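Local coordinates for protein monooxygenase (PDB 2I7G) that probably catalyses flavin-dependent oxygenation as a member of the luciferase-like monooxygenase family, with a TIM-barrel fold, at residues B[211-221]-B[245-256]; B[225-233]-B[317-325]. All coordinates share one frame; numbering follows the deposited sequence. Where two conformers were deposited one is given.

Interaction 1: B[211-221]-B[245-256]; sequences GAMGLPVALAI and QEKTKLRTSINV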
loop_
_atom_site.group_PDB
_atom_site.type_symbol
_atom_site.label_atom_id
_atom_site.label_comp_id
_atom_site.label_asym_id
_atom_site.label_seq_id
_atom_site.Cartn_x
_atom_site.Cartn_y
_atom_site.Cartn_z
ATOM N N GLY B 211 10.933 26.838 0.049
ATOM C CA GLY B 211 12.099 27.453 -0.618
ATOM C C GLY B 211 13.354 27.447 0.252
ATOM O O GLY B 211 14.430 27.088 -0.212
ATOM N N ALA B 212 13.197 27.867 1.507
ATOM C CA ALA B 212 14.292 27.882 2.495
ATOM C C ALA B 212 14.893 26.476 2.715
ATOM O O ALA B 212 16.081 26.343 3.021
ATOM C CB ALA B 212 13.806 28.463 3.795
HETATM N N MSE B 213 14.065 25.445 2.565
HETATM C CA MSE B 213 14.474 24.051 2.683
HETATM C C MSE B 213 14.905 23.433 1.354
HETATM O O MSE B 213 15.328 22.277 1.313
HETATM C CB MSE B 213 13.327 23.236 3.253
HETATM C CG MSE B 213 13.014 23.552 4.706
HETATM SE SE MSE B 213 11.500 22.492 5.330
HETATM C CE MSE B 213 10.230 22.766 3.902
ATOM N N GLY B 214 14.767 24.202 0.281
ATOM C CA GLY B 214 15.238 23.798 -1.027
ATOM C C GLY B 214 14.456 22.617 -1.590
ATOM O O GLY B 214 15.030 21.810 -2.312
ATOM N N LEU B 215 13.158 22.506 -1.264
ATOM C CA LEU B 215 12.306 21.416 -1.765
ATOM C C LEU B 215 11.424 21.918 -2.925
ATOM O O LEU B 215 11.058 23.092 -2.926
ATOM C CB LEU B 215 11.392 20.917 -0.652
ATOM C CG LEU B 215 12.188 20.263 0.501
ATOM C CD1 LEU B 215 11.254 20.036 1.647
ATOM C CD2 LEU B 215 12.723 18.946 0.002
ATOM N N PRO B 216 11.141 21.068 -3.925
ATOM C CA PRO B 216 10.221 21.461 -5.008
ATOM C C PRO B 216 8.828 21.734 -4.420
ATOM O O PRO B 216 8.458 21.150 -3.391
ATOM C CB PRO B 216 10.117 20.206 -5.908
ATOM C CG PRO B 216 11.151 19.240 -5.410
ATOM C CD PRO B 216 11.675 19.698 -4.091
ATOM N N VAL B 217 8.104 22.652 -5.045
ATOM C CA VAL B 217 6.806 23.085 -4.539
ATOM C C VAL B 217 5.736 22.934 -5.612
ATOM O O VAL B 217 5.986 23.170 -6.817
ATOM C CB VAL B 217 6.805 24.534 -3.986
ATOM C CG1 VAL B 217 7.660 24.604 -2.720
ATOM C CG2 VAL B 217 7.317 25.557 -5.039
ATOM N N ALA B 218 4.542 22.546 -5.182
ATOM C CA ALA B 218 3.392 22.438 -6.113
ATOM C C ALA B 218 2.307 23.365 -5.584
ATOM O O ALA B 218 1.793 23.142 -4.487
ATOM C CB ALA B 218 2.883 20.985 -6.168
ATOM N N LEU B 219 1.971 24.382 -6.361
ATOM C CA LEU B 219 0.991 25.375 -5.982
ATOM C C LEU B 219 -0.416 25.055 -6.529
ATOM O O LEU B 219 -0.613 24.940 -7.747
ATOM C CB LEU B 219 1.433 26.708 -6.568
ATOM C CG LEU B 219 0.574 27.909 -6.223
ATOM C CD1 LEU B 219 0.396 28.141 -4.684
ATOM C CD2 LEU B 219 1.278 29.109 -6.880
ATOM N N ALA B 220 -1.394 24.961 -5.637
ATOM C CA ALA B 220 -2.810 24.830 -6.069
ATOM C C ALA B 220 -3.363 26.194 -6.537
ATOM O O ALA B 220 -3.300 27.191 -5.804
ATOM C CB ALA B 220 -3.658 24.241 -4.939
ATOM N N ILE B 221 -3.856 26.252 -7.776
ATOM C CA ILE B 221 -4.403 27.503 -8.342
ATOM C C ILE B 221 -5.919 27.454 -8.191
ATOM O O ILE B 221 -6.619 26.791 -8.968
ATOM C CB ILE B 221 -4.050 27.704 -9.844
ATOM C CG1 ILE B 221 -2.531 27.574 -10.104
ATOM C CG2 ILE B 221 -4.644 29.062 -10.395
ATOM C CD1 ILE B 221 -1.675 28.505 -9.278
ATOM N N GLN B 245 20.100 28.139 -1.038
ATOM C CA GLN B 245 19.821 26.833 -1.651
ATOM C C GLN B 245 20.199 26.799 -3.136
ATOM O O GLN B 245 19.996 27.781 -3.852
ATOM C CB GLN B 245 18.336 26.502 -1.503
ATOM C CG GLN B 245 17.901 26.242 -0.071
ATOM C CD GLN B 245 18.323 24.870 0.435
ATOM O OE1 GLN B 245 18.076 24.499 1.598
ATOM N NE2 GLN B 245 18.941 24.097 -0.438
ATOM N N GLU B 246 20.703 25.651 -3.590
ATOM C CA GLU B 246 21.059 25.447 -4.999
ATOM C C GLU B 246 19.868 25.779 -5.893
ATOM O O GLU B 246 18.745 25.363 -5.599
ATOM C CB GLU B 246 21.473 23.989 -5.252
ATOM C CG GLU B 246 22.650 23.481 -4.441
ATOM C CD GLU B 246 22.241 22.924 -3.094
ATOM O OE1 GLU B 246 22.264 21.684 -2.941
ATOM O OE2 GLU B 246 21.886 23.720 -2.196
ATOM N N LYS B 247 20.099 26.531 -6.968
ATOM C CA LYS B 247 19.005 26.839 -7.925
ATOM C C LYS B 247 18.379 25.583 -8.551
ATOM O O LYS B 247 17.195 25.559 -8.905
ATOM C CB LYS B 247 19.511 27.722 -9.068
ATOM C CG LYS B 247 19.798 29.183 -8.749
ATOM C CD LYS B 247 20.483 29.822 -9.958
ATOM C CE LYS B 247 21.137 31.170 -9.638
ATOM N NZ LYS B 247 20.438 32.311 -10.315
ATOM N N THR B 248 19.201 24.547 -8.678
ATOM C CA THR B 248 18.861 23.346 -9.418
ATOM C C THR B 248 18.097 22.365 -8.549
ATOM O O THR B 248 17.535 21.410 -9.067
ATOM C CB THR B 248 20.141 22.646 -9.961
ATOM O OG1 THR B 248 20.941 22.175 -8.859
ATOM C CG2 THR B 248 20.962 23.600 -10.856
ATOM N N LYS B 249 18.108 22.570 -7.233
ATOM C CA LYS B 249 17.220 21.818 -6.345
ATOM C C LYS B 249 15.763 22.196 -6.656
ATOM O O LYS B 249 14.848 21.375 -6.542
ATOM C CB LYS B 249 17.498 22.156 -4.878
ATOM C CG LYS B 249 18.666 21.421 -4.249
ATOM C CD LYS B 249 18.858 21.903 -2.828
ATOM C CE LYS B 249 19.198 20.741 -1.913
ATOM N NZ LYS B 249 19.424 21.205 -0.518
ATOM N N LEU B 250 15.580 23.460 -7.020
ATOM C CA LEU B 250 14.269 24.070 -6.996
ATOM C C LEU B 250 13.468 23.622 -8.213
ATOM O O LEU B 250 13.967 23.615 -9.352
ATOM C CB LEU B 250 14.372 25.590 -6.887
ATOM C CG LEU B 250 15.327 26.121 -5.802
ATOM C CD1 LEU B 250 15.392 27.637 -5.855
ATOM C CD2 LEU B 250 14.928 25.600 -4.414
ATOM N N ARG B 251 12.235 23.200 -7.958
ATOM C CA ARG B 251 11.293 22.800 -9.014
ATOM C C ARG B 251 9.950 23.372 -8.612
ATOM O O ARG B 251 9.634 23.449 -7.416
ATOM C CB ARG B 251 11.173 21.267 -9.148
ATOM C CG ARG B 251 12.480 20.485 -9.399
ATOM C CD ARG B 251 12.845 20.459 -10.876
ATOM N NE ARG B 251 14.090 19.738 -11.116
ATOM C CZ ARG B 251 15.296 20.298 -11.142
ATOM N NH1 ARG B 251 16.369 19.549 -11.366
ATOM N NH2 ARG B 251 15.438 21.604 -10.948
ATOM N N THR B 252 9.157 23.780 -9.601
ATOM C CA THR B 252 7.829 24.284 -9.314
ATOM C C THR B 252 6.802 23.589 -10.189
ATOM O O THR B 252 7.055 23.244 -11.361
ATOM C CB THR B 252 7.753 25.825 -9.503
ATOM O OG1 THR B 252 8.129 26.146 -10.845
ATOM C CG2 THR B 252 8.707 26.577 -8.498
ATOM N N SER B 253 5.612 23.418 -9.639
ATOM C CA SER B 253 4.494 22.861 -10.379
ATOM C C SER B 253 3.285 23.764 -10.109
ATOM O O SER B 253 3.165 24.412 -9.034
ATOM C CB SER B 253 4.186 21.431 -9.851
ATOM O OG SER B 253 3.134 20.875 -10.608
ATOM N N ILE B 254 2.367 23.788 -11.064
ATOM C CA ILE B 254 1.030 24.302 -10.756
ATOM C C ILE B 254 0.019 23.162 -10.873
ATOM O O ILE B 254 0.101 22.319 -11.792
ATOM C CB ILE B 254 0.634 25.551 -11.577
ATOM C CG1 ILE B 254 0.461 25.212 -13.077
ATOM C CG2 ILE B 254 1.648 26.741 -11.309
ATOM C CD1 ILE B 254 0.016 26.418 -13.954
ATOM N N ASN B 255 -0.913 23.124 -9.925
ATOM C CA ASN B 255 -1.914 22.065 -9.838
ATOM C C ASN B 255 -3.264 22.758 -10.053
ATOM O O ASN B 255 -3.644 23.598 -9.260
ATOM C CB ASN B 255 -1.913 21.457 -8.440
ATOM C CG ASN B 255 -0.649 20.676 -8.118
ATOM O OD1 ASN B 255 0.292 20.606 -8.897
ATOM N ND2 ASN B 255 -0.635 20.097 -6.913
ATOM N N VAL B 256 -3.954 22.417 -11.133
ATOM C CA VAL B 256 -5.148 23.147 -11.528
ATOM C C VAL B 256 -6.302 22.177 -11.833
ATOM O O VAL B 256 -6.080 20.980 -12.131
ATOM C CB VAL B 256 -4.867 24.014 -12.798
ATOM C CG1 VAL B 256 -3.656 24.894 -12.572
ATOM C CG2 VAL B 256 -4.654 23.147 -14.070
HETATM O O HOH W 1 16.637 19.863 0.049
#

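Interaction 2: B[225-233]-B[317-325]; sequences EYRRFAPLF and KIIKAHGVF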
loop_
_atom_site.group_PDB
_atom_site.type_symbol
_atom_site.label_atom_id
_atom_site.label_comp_id
_atom_site.label_asym_id
_atom_site.label_seq_id
_atom_site.Cartn_x
_atom_site.Cartn_y
_atom_site.Cartn_z
ATOM N N GLU B 225 -7.883 34.973 -11.172
ATOM C CA GLU B 225 -6.997 34.832 -12.317
ATOM C C GLU B 225 -5.726 34.163 -11.880
ATOM O O GLU B 225 -5.186 34.480 -10.819
ATOM C CB GLU B 225 -6.729 36.197 -12.952
ATOM C CG GLU B 225 -8.017 36.821 -13.493
ATOM C CD GLU B 225 -7.772 38.028 -14.380
ATOM O OE1 GLU B 225 -6.621 38.519 -14.466
ATOM O OE2 GLU B 225 -8.740 38.469 -15.021
ATOM N N TYR B 226 -5.260 33.208 -12.672
ATOM C CA TYR B 226 -4.064 32.467 -12.292
ATOM C C TYR B 226 -2.863 33.395 -12.064
ATOM O O TYR B 226 -2.043 33.108 -11.200
ATOM C CB TYR B 226 -3.735 31.313 -13.258
ATOM C CG TYR B 226 -3.282 31.706 -14.645
ATOM C CD1 TYR B 226 -4.124 31.557 -15.748
ATOM C CD2 TYR B 226 -1.975 32.103 -14.880
ATOM C CE1 TYR B 226 -3.695 31.880 -17.057
ATOM C CE2 TYR B 226 -1.526 32.429 -16.182
ATOM C CZ TYR B 226 -2.380 32.310 -17.249
ATOM O OH TYR B 226 -1.927 32.627 -18.495
ATOM N N ARG B 227 -2.809 34.493 -12.831
ATOM C CA ARG B 227 -1.728 35.486 -12.752
ATOM C C ARG B 227 -1.448 35.948 -11.337
ATOM O O ARG B 227 -0.297 36.245 -10.980
ATOM C CB ARG B 227 -2.081 36.741 -13.573
ATOM C CG ARG B 227 -1.839 36.599 -15.025
ATOM C CD ARG B 227 -2.000 37.941 -15.705
ATOM N NE ARG B 227 -3.395 38.375 -15.854
ATOM C CZ ARG B 227 -3.758 39.428 -16.590
ATOM N NH1 ARG B 227 -2.833 40.142 -17.218
ATOM N NH2 ARG B 227 -5.032 39.772 -16.695
ATOM N N ARG B 228 -2.505 36.046 -10.538
ATOM C CA ARG B 228 -2.397 36.615 -9.191
ATOM C C ARG B 228 -1.484 35.787 -8.269
ATOM O O ARG B 228 -0.968 36.291 -7.261
ATOM C CB ARG B 228 -3.764 36.829 -8.564
ATOM C CG ARG B 228 -4.380 35.636 -8.000
ATOM C CD ARG B 228 -5.697 36.007 -7.342
ATOM N NE ARG B 228 -6.372 34.810 -6.837
ATOM C CZ ARG B 228 -6.265 34.361 -5.589
ATOM N NH1 ARG B 228 -5.493 35.006 -4.711
ATOM N NH2 ARG B 228 -6.919 33.258 -5.223
ATOM N N PHE B 229 -1.309 34.511 -8.617
ATOM C CA PHE B 229 -0.448 33.588 -7.841
ATOM C C PHE B 229 1.054 33.717 -8.132
ATOM O O PHE B 229 1.892 33.236 -7.340
ATOM C CB PHE B 229 -0.905 32.136 -8.115
ATOM C CG PHE B 229 -2.248 31.813 -7.525
ATOM C CD1 PHE B 229 -2.349 31.354 -6.216
ATOM C CD2 PHE B 229 -3.410 31.974 -8.267
ATOM C CE1 PHE B 229 -3.586 31.052 -5.640
ATOM C CE2 PHE B 229 -4.668 31.685 -7.711
ATOM C CZ PHE B 229 -4.749 31.212 -6.383
ATOM N N ALA B 230 1.400 34.342 -9.250
ATOM C CA ALA B 230 2.810 34.406 -9.662
ATOM C C ALA B 230 3.795 34.889 -8.578
ATOM O O ALA B 230 4.898 34.325 -8.472
ATOM C CB ALA B 230 2.979 35.232 -10.934
ATOM N N PRO B 231 3.437 35.962 -7.807
ATOM C CA PRO B 231 4.330 36.433 -6.740
ATOM C C PRO B 231 4.686 35.370 -5.689
ATOM O O PRO B 231 5.730 35.494 -5.024
ATOM C CB PRO B 231 3.551 37.595 -6.104
ATOM C CG PRO B 231 2.670 38.099 -7.201
ATOM C CD PRO B 231 2.246 36.830 -7.931
ATOM N N LEU B 232 3.853 34.340 -5.547
ATOM C CA LEU B 232 4.158 33.275 -4.570
ATOM C C LEU B 232 5.440 32.579 -4.972
ATOM O O LEU B 232 6.244 32.198 -4.111
ATOM C CB LEU B 232 3.014 32.251 -4.414
ATOM C CG LEU B 232 1.758 32.803 -3.700
ATOM C CD1 LEU B 232 0.619 31.805 -3.772
ATOM C CD2 LEU B 232 2.013 33.194 -2.207
ATOM N N PHE B 233 5.641 32.409 -6.278
ATOM C CA PHE B 233 6.869 31.763 -6.742
ATOM C C PHE B 233 8.090 32.694 -6.547
ATOM O O PHE B 233 9.196 32.197 -6.336
ATOM C CB PHE B 233 6.771 31.318 -8.190
ATOM C CG PHE B 233 5.980 30.041 -8.365
ATOM C CD1 PHE B 233 5.783 29.182 -7.280
ATOM C CD2 PHE B 233 5.475 29.689 -9.596
ATOM C CE1 PHE B 233 5.047 27.988 -7.433
ATOM C CE2 PHE B 233 4.742 28.496 -9.765
ATOM C CZ PHE B 233 4.542 27.653 -8.697
ATOM N N LYS B 317 -3.228 27.929 -23.075
ATOM C CA LYS B 317 -3.225 28.411 -21.706
ATOM C C LYS B 317 -2.029 27.856 -20.900
ATOM O O LYS B 317 -1.420 28.590 -20.140
ATOM C CB LYS B 317 -4.539 28.082 -21.021
ATOM C CG LYS B 317 -4.774 28.829 -19.771
ATOM C CD LYS B 317 -6.234 28.642 -19.425
ATOM C CE LYS B 317 -6.608 29.408 -18.230
ATOM N NZ LYS B 317 -8.107 29.445 -18.106
ATOM N N ILE B 318 -1.699 26.571 -21.089
ATOM C CA ILE B 318 -0.522 25.974 -20.425
ATOM C C ILE B 318 0.740 26.739 -20.817
ATOM O O ILE B 318 1.584 27.114 -19.946
ATOM C CB ILE B 318 -0.374 24.470 -20.723
ATOM C CG1 ILE B 318 -1.556 23.704 -20.120
ATOM C CG2 ILE B 318 1.006 23.936 -20.165
ATOM C CD1 ILE B 318 -1.741 22.295 -20.733
ATOM N N ILE B 319 0.851 27.019 -22.115
ATOM C CA ILE B 319 2.023 27.765 -22.637
ATOM C C ILE B 319 2.095 29.188 -22.037
ATOM O O ILE B 319 3.161 29.626 -21.594
ATOM C CB ILE B 319 2.025 27.820 -24.209
ATOM C CG1 ILE B 319 2.298 26.409 -24.770
ATOM C CG2 ILE B 319 3.010 28.866 -24.728
ATOM C CD1 ILE B 319 1.773 26.197 -26.208
ATOM N N LYS B 320 0.958 29.878 -22.013
ATOM C CA LYS B 320 0.875 31.217 -21.443
ATOM C C LYS B 320 1.192 31.205 -19.945
ATOM O O LYS B 320 1.928 32.070 -19.443
ATOM C CB LYS B 320 -0.501 31.824 -21.716
ATOM C CG LYS B 320 -0.653 32.339 -23.139
ATOM C CD LYS B 320 0.193 33.603 -23.342
ATOM C CE LYS B 320 0.029 34.155 -24.757
ATOM N NZ LYS B 320 -1.343 34.745 -24.950
ATOM N N ALA B 321 0.647 30.216 -19.242
ATOM C CA ALA B 321 0.877 30.081 -17.812
ATOM C C ALA B 321 2.381 29.842 -17.532
ATOM O O ALA B 321 2.950 30.363 -16.561
ATOM C CB ALA B 321 -0.023 28.960 -17.229
ATOM N N HIS B 322 3.037 29.088 -18.403
ATOM C CA HIS B 322 4.486 28.952 -18.265
ATOM C C HIS B 322 5.210 30.307 -18.386
ATOM O O HIS B 322 6.201 30.544 -17.667
ATOM C CB HIS B 322 5.050 27.914 -19.226
ATOM C CG HIS B 322 6.539 27.839 -19.210
ATOM N ND1 HIS B 322 7.244 27.049 -18.318
ATOM C CD2 HIS B 322 7.460 28.503 -19.941
ATOM C CE1 HIS B 322 8.542 27.225 -18.526
ATOM N NE2 HIS B 322 8.696 28.097 -19.507
ATOM N N GLY B 323 4.762 31.185 -19.284
ATOM C CA GLY B 323 5.438 32.483 -19.428
ATOM C C GLY B 323 5.333 33.252 -18.117
ATOM O O GLY B 323 6.215 34.032 -17.769
ATOM N N VAL B 324 4.257 33.005 -17.374
ATOM C CA VAL B 324 3.990 33.699 -16.125
ATOM C C VAL B 324 4.763 33.074 -14.937
ATOM O O VAL B 324 5.416 33.798 -14.163
ATOM C CB VAL B 324 2.480 33.760 -15.844
ATOM C CG1 VAL B 324 2.202 34.276 -14.408
ATOM C CG2 VAL B 324 1.767 34.609 -16.905
ATOM N N PHE B 325 4.714 31.749 -14.838
ATOM C CA PHE B 325 5.212 31.005 -13.669
ATOM C C PHE B 325 6.612 30.415 -13.814
ATOM O O PHE B 325 7.251 30.081 -12.797
ATOM C CB PHE B 325 4.276 29.820 -13.366
ATOM C CG PHE B 325 2.935 30.216 -12.860
ATOM C CD1 PHE B 325 2.813 30.954 -11.678
ATOM C CD2 PHE B 325 1.787 29.815 -13.524
ATOM C CE1 PHE B 325 1.537 31.303 -11.175
ATOM C CE2 PHE B 325 0.523 30.155 -13.040
ATOM C CZ PHE B 325 0.390 30.903 -11.867
#

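Interaction 1: B[211-221]-B[245-256]
Ile-221 lies alongside Val-256, the two side chains pointing the same way, with Ile-221 CG1 3.8 Å from Val-256 CG1. With chi1 at -53°, CG1 of Ile-221 is anti to its own carbonyl carbon, a setting that also lets it reach the CB of Ile-254. The residues leading up to this pair form parallel strands, 217-220 and 252-256, whose directions differ by 27°. Five N-H...O=C bonds join the two segments, with Val-217, Leu-219 and Ile-221 donating to Arg-251, Ser-253 and Asn-255, and with Ser-253 and Asn-255 donating back to Val-217 and Leu-219. The Leu-219 N to Ser-253 O bond is 2.9 Å long and nearly straight at its hydrogen (172°). Val-217 and Thr-252 point to one face of the sheet, where their CG2 methyls meet at 3.9 Å; Ala-218 CB meets Ser-253 CB on the other. Before the strands, Pro-216 CB rests on Arg-251 CB at 3.6 Å. Gly-214 ends the preceding helix in a Schellman motif, and its CA is 3.8 Å from CD2 of Leu-250. A water there donates to Met-213 O and accepts from Lys-249 NZ, bridging the two loops. The strands belong to a beta-alpha-beta crossover of the TIM barrel: helix 230-242 connects them and lays Tyr-236 against Val-217, Leu-250 and Thr-252, while strand 196-200 pairs with 217-220 and strand 329-333 with 252-260.

Interaction 2: B[225-233]-B[317-325]
The backbones come nearest at Ala-230 and Phe-325, whose CA atoms are 5.8 Å apart, where the start of helix 230-242 meets the C-terminal end of helix 311-325. Tyr-226 and Phe-325 dominate the interface. The Tyr-226 ring receives Ala-321 CB over one face, 3.9 Å from CE2, while Val-324 CG2 approaches its edge. Its chi1 of 69° places CG between the backbone N and the carbonyl carbon, and from there the ring extends across to helix 311-325, its OH ending 3.6 Å from Lys-320 CB. Lys-317 runs past the ring in the opposite direction, bringing CE to 4.0 Å from Tyr-226 CE1. Phe-325 inserts between Tyr-226 and Phe-233: its CE2 is 3.7 Å from Tyr-226 CD2, and its CD1 is 3.6 Å from Phe-233 CD2. Both ring pairs are oblique, the Phe-325 plane turned 43° from that of Tyr-226 and 74° from that of Phe-233, and the three rings form an aromatic cluster. Val-324 sends its branches to different partners, CG1 to Ala-230 CB at 3.7 Å and CG2 to the tyrosine. The charged ends of Lys-317 and Arg-227 find partners beyond this interface: Lys-317 NZ donates to the carbonyls of Gly-301, Gly-304 and Leu-306, and Arg-227 bridges to Glu-225 and Glu-303. Contact between 225-233 and 317-325 is therefore essentially apolar and aromatic, relying on the interlocking shapes of rings and methyls, while those two charges are met by loop carbonyls and acidic side chains.

Interactions 1 and 2 share one region of the barrel and touch directly. Helix 230-242 contributes its first turn to interaction 2 and packs back on the strand pair of interaction 1 through Phe-233, whose CZ is 3.8 Å from Thr-252 CB. Ile-221 also reaches outward, its CG2 lying against Tyr-226 and Phe-229. Interaction 1 is held by regular backbone hydrogen bonds within the sheet; its strand pairing is mostly buried, whereas its loop end is more exposed. Interaction 2 belongs to the helical layer around the barrel, farther from the chain centre, yet mostly buried, and it depends on aromatic and aliphatic side chains. Ile-254 links the layers, touching both Ala-321 and Phe-325.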